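Local coordinates for ubiquitin-conjugating enzyme-like protein (Leishmania mexicana, PDB 6ZM3) that probably acts in ubiquitin conjugation as a catalytically inactive E2 variant of the UEV (UBE2V) type, partnering an active ubiquitin-conjugating enzyme to build ubiquitin chains, at residues 6-9 and 10-13. Numbering follows the deposited sequence.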
ATOM      1  N   GLU B   6     -27.091 -17.489 -21.187  1.00 37.45           N
ATOM      2  CA  GLU B   6     -26.355 -17.133 -19.996  1.00 36.53           C
ATOM      3  C   GLU B   6     -24.887 -17.513 -20.190  1.00 30.63           C
ATOM      4  O   GLU B   6     -24.587 -18.687 -20.397  1.00 34.84           O
ATOM      5  CB  GLU B   6     -26.922 -18.020 -18.895  1.00 37.26           C
ATOM      6  CG  GLU B   6     -26.360 -17.725 -17.526  1.00 45.83           C
ATOM      7  CD  GLU B   6     -26.982 -18.612 -16.469  1.00 48.09           C
ATOM      8  OE1 GLU B   6     -28.150 -19.006 -16.666  1.00 53.21           O
ATOM      9  OE2 GLU B   6     -26.293 -18.909 -15.466  1.00 51.01           O
ATOM     10  N   VAL B   7     -24.001 -16.531 -20.046  1.00 30.81           N
ATOM     11  CA  VAL B   7     -22.575 -16.798 -19.929  1.00 26.79           C
ATOM     12  C   VAL B   7     -22.273 -17.383 -18.545  1.00 26.55           C
ATOM     13  O   VAL B   7     -22.587 -16.781 -17.521  1.00 28.01           O
ATOM     14  CB  VAL B   7     -21.725 -15.560 -20.230  1.00 26.40           C
ATOM     15  CG1 VAL B   7     -20.240 -15.895 -20.117  1.00 23.61           C
ATOM     16  CG2 VAL B   7     -22.040 -15.038 -21.627  1.00 26.35           C
ATOM     17  N   PRO B   8     -21.726 -18.613 -18.487  1.00 25.48           N
ATOM     18  CA  PRO B   8     -21.323 -19.239 -17.223  1.00 24.07           C
ATOM     19  C   PRO B   8     -20.331 -18.349 -16.481  1.00 23.97           C
ATOM     20  O   PRO B   8     -19.549 -17.588 -17.074  1.00 24.88           O
ATOM     21  CB  PRO B   8     -20.643 -20.541 -17.679  1.00 24.11           C
ATOM     22  CG  PRO B   8     -21.366 -20.843 -18.996  1.00 23.71           C
ATOM     23  CD  PRO B   8     -21.494 -19.486 -19.654  1.00 23.63           C
ATOM     24  N   ARG B   9     -20.398 -18.426 -15.144  1.00 24.55           N
ATOM     25  CA  ARG B   9     -19.578 -17.561 -14.306  1.00 21.78           C
ATOM     26  C   ARG B   9     -18.104 -17.583 -14.732  1.00 19.51           C
ATOM     27  O   ARG B   9     -17.487 -16.524 -14.851  1.00 22.03           O
ATOM     28  CB  ARG B   9     -19.696 -18.011 -12.848  1.00 20.35           C
ATOM     29  CG  ARG B   9     -18.736 -17.324 -11.885  1.00 22.16           C
ATOM     30  CD  ARG B   9     -18.695 -18.035 -10.531  1.00 23.78           C
ATOM     31  NE  ARG B   9     -17.747 -17.397  -9.608  1.00 26.90           N
ATOM     32  CZ  ARG B   9     -16.433 -17.651  -9.584  1.00 29.19           C
ATOM     33  NH1 ARG B   9     -15.918 -18.543 -10.416  1.00 23.87           N
ATOM     34  NH2 ARG B   9     -15.640 -16.988  -8.752  1.00 25.85           N
ATOM     35  N   ASN B  10     -17.550 -18.790 -14.922  1.00 21.16           N
ATOM     36  CA  ASN B  10     -16.127 -18.966 -15.149  1.00 19.06           C
ATOM     37  C   ASN B  10     -15.748 -18.248 -16.448  1.00 20.58           C
ATOM     38  O   ASN B  10     -14.692 -17.656 -16.525  1.00 20.51           O
ATOM     39  CB  ASN B  10     -15.709 -20.439 -15.151  1.00 20.21           C
ATOM     40  CG  ASN B  10     -15.883 -21.142 -13.822  1.00 20.22           C
ATOM     41  OD1 ASN B  10     -16.078 -20.495 -12.800  1.00 25.78           O
ATOM     42  ND2 ASN B  10     -15.803 -22.463 -13.829  1.00 22.45           N
ATOM     43  N   PHE B  11     -16.601 -18.326 -17.477  1.00 20.48           N
ATOM     44  CA  PHE B  11     -16.280 -17.679 -18.745  1.00 19.65           C
ATOM     45  C   PHE B  11     -16.493 -16.172 -18.708  1.00 18.41           C
ATOM     46  O   PHE B  11     -15.774 -15.444 -19.367  1.00 18.13           O
ATOM     47  CB  PHE B  11     -17.052 -18.310 -19.909  1.00 21.17           C
ATOM     48  CG  PHE B  11     -16.495 -19.658 -20.303  1.00 21.24           C
ATOM     49  CD1 PHE B  11     -15.278 -19.756 -20.971  1.00 20.63           C
ATOM     50  CD2 PHE B  11     -17.139 -20.826 -19.926  1.00 18.76           C
ATOM     51  CE1 PHE B  11     -14.751 -20.995 -21.315  1.00 18.72           C
ATOM     52  CE2 PHE B  11     -16.626 -22.068 -20.296  1.00 19.60           C
ATOM     53  CZ  PHE B  11     -15.431 -22.157 -20.985  1.00 19.89           C
ATOM     54  N   ARG B  12     -17.464 -15.695 -17.926  1.00 20.45           N
ATOM     55  CA  ARG B  12     -17.559 -14.264 -17.646  1.00 19.57           C
ATOM     56  C   ARG B  12     -16.269 -13.739 -17.007  1.00 18.20           C
ATOM     57  O   ARG B  12     -15.753 -12.707 -17.413  1.00 18.58           O
ATOM     58  CB  ARG B  12     -18.818 -13.968 -16.818  1.00 21.19           C
ATOM     59  CG  ARG B  12     -18.878 -12.541 -16.286  1.00 25.81           C
ATOM     60  CD  ARG B  12     -18.764 -11.461 -17.349  1.00 25.16           C
ATOM     61  NE  ARG B  12     -18.953 -10.272 -16.545  1.00 28.72           N
ATOM     62  CZ  ARG B  12     -20.126  -9.683 -16.331  1.00 30.82           C
ATOM     63  NH1 ARG B  12     -21.207 -10.131 -16.951  1.00 24.42           N
ATOM     64  NH2 ARG B  12     -20.183  -8.625 -15.534  1.00 32.21           N
ATOM     65  N   LEU B  13     -15.749 -14.469 -16.015  1.00 19.50           N
ATOM     66  CA  LEU B  13     -14.564 -13.987 -15.311  1.00 19.13           C
ATOM     67  C   LEU B  13     -13.318 -14.094 -16.193  1.00 18.30           C
ATOM     68  O   LEU B  13     -12.475 -13.202 -16.159  1.00 18.18           O
ATOM     69  CB  LEU B  13     -14.456 -14.742 -13.994  1.00 19.30           C
ATOM     70  CG  LEU B  13     -15.436 -14.255 -12.922  1.00 22.11           C
ATOM     71  CD1 LEU B  13     -15.480 -15.245 -11.777  1.00 22.70           C
ATOM     72  CD2 LEU B  13     -15.037 -12.887 -12.411  1.00 21.77           C
TER
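R9 and L13, one helical turn apart, meet where the chain enters helix 9-22. CD1 of L13 lies over the centre of one face of the R9 guanidinium, 3.4 Å from CZ; a branched apolar side chain suits that flat face because it leaves the N-H groups at the rim available. CG of R9 is anti to the backbone N (chi1 172°) and the chain runs extended to NE, which brings the guanidinium against CD1 of L13. The amide of N10 supplies an acceptor at the guanidinium edge: NH1 makes a weak, bent bond of 3.1 Å to OD1, in the guanidinium plane. NH1, NH2 and NE also donate to the carbonyls of F41, C68 and D69 respectively.

Backbone bonds start the helix: R12 N donates to P8 O (2.9 Å, 170° at the hydrogen), and L13 N to R9 O (2.9 Å).

Apolar contacts across the turn are modest. Branched V7 puts CG1 4.0 Å from CB of F11, whose broad ring meets CB of P8 at its edge. Proline suits the N-cap position because its N precedes the helical bonding and needs no hydrogen, though its side chain cannot cap. This is the N-terminus of the first helix of the UBC fold, tied by R9 to neighbouring loops.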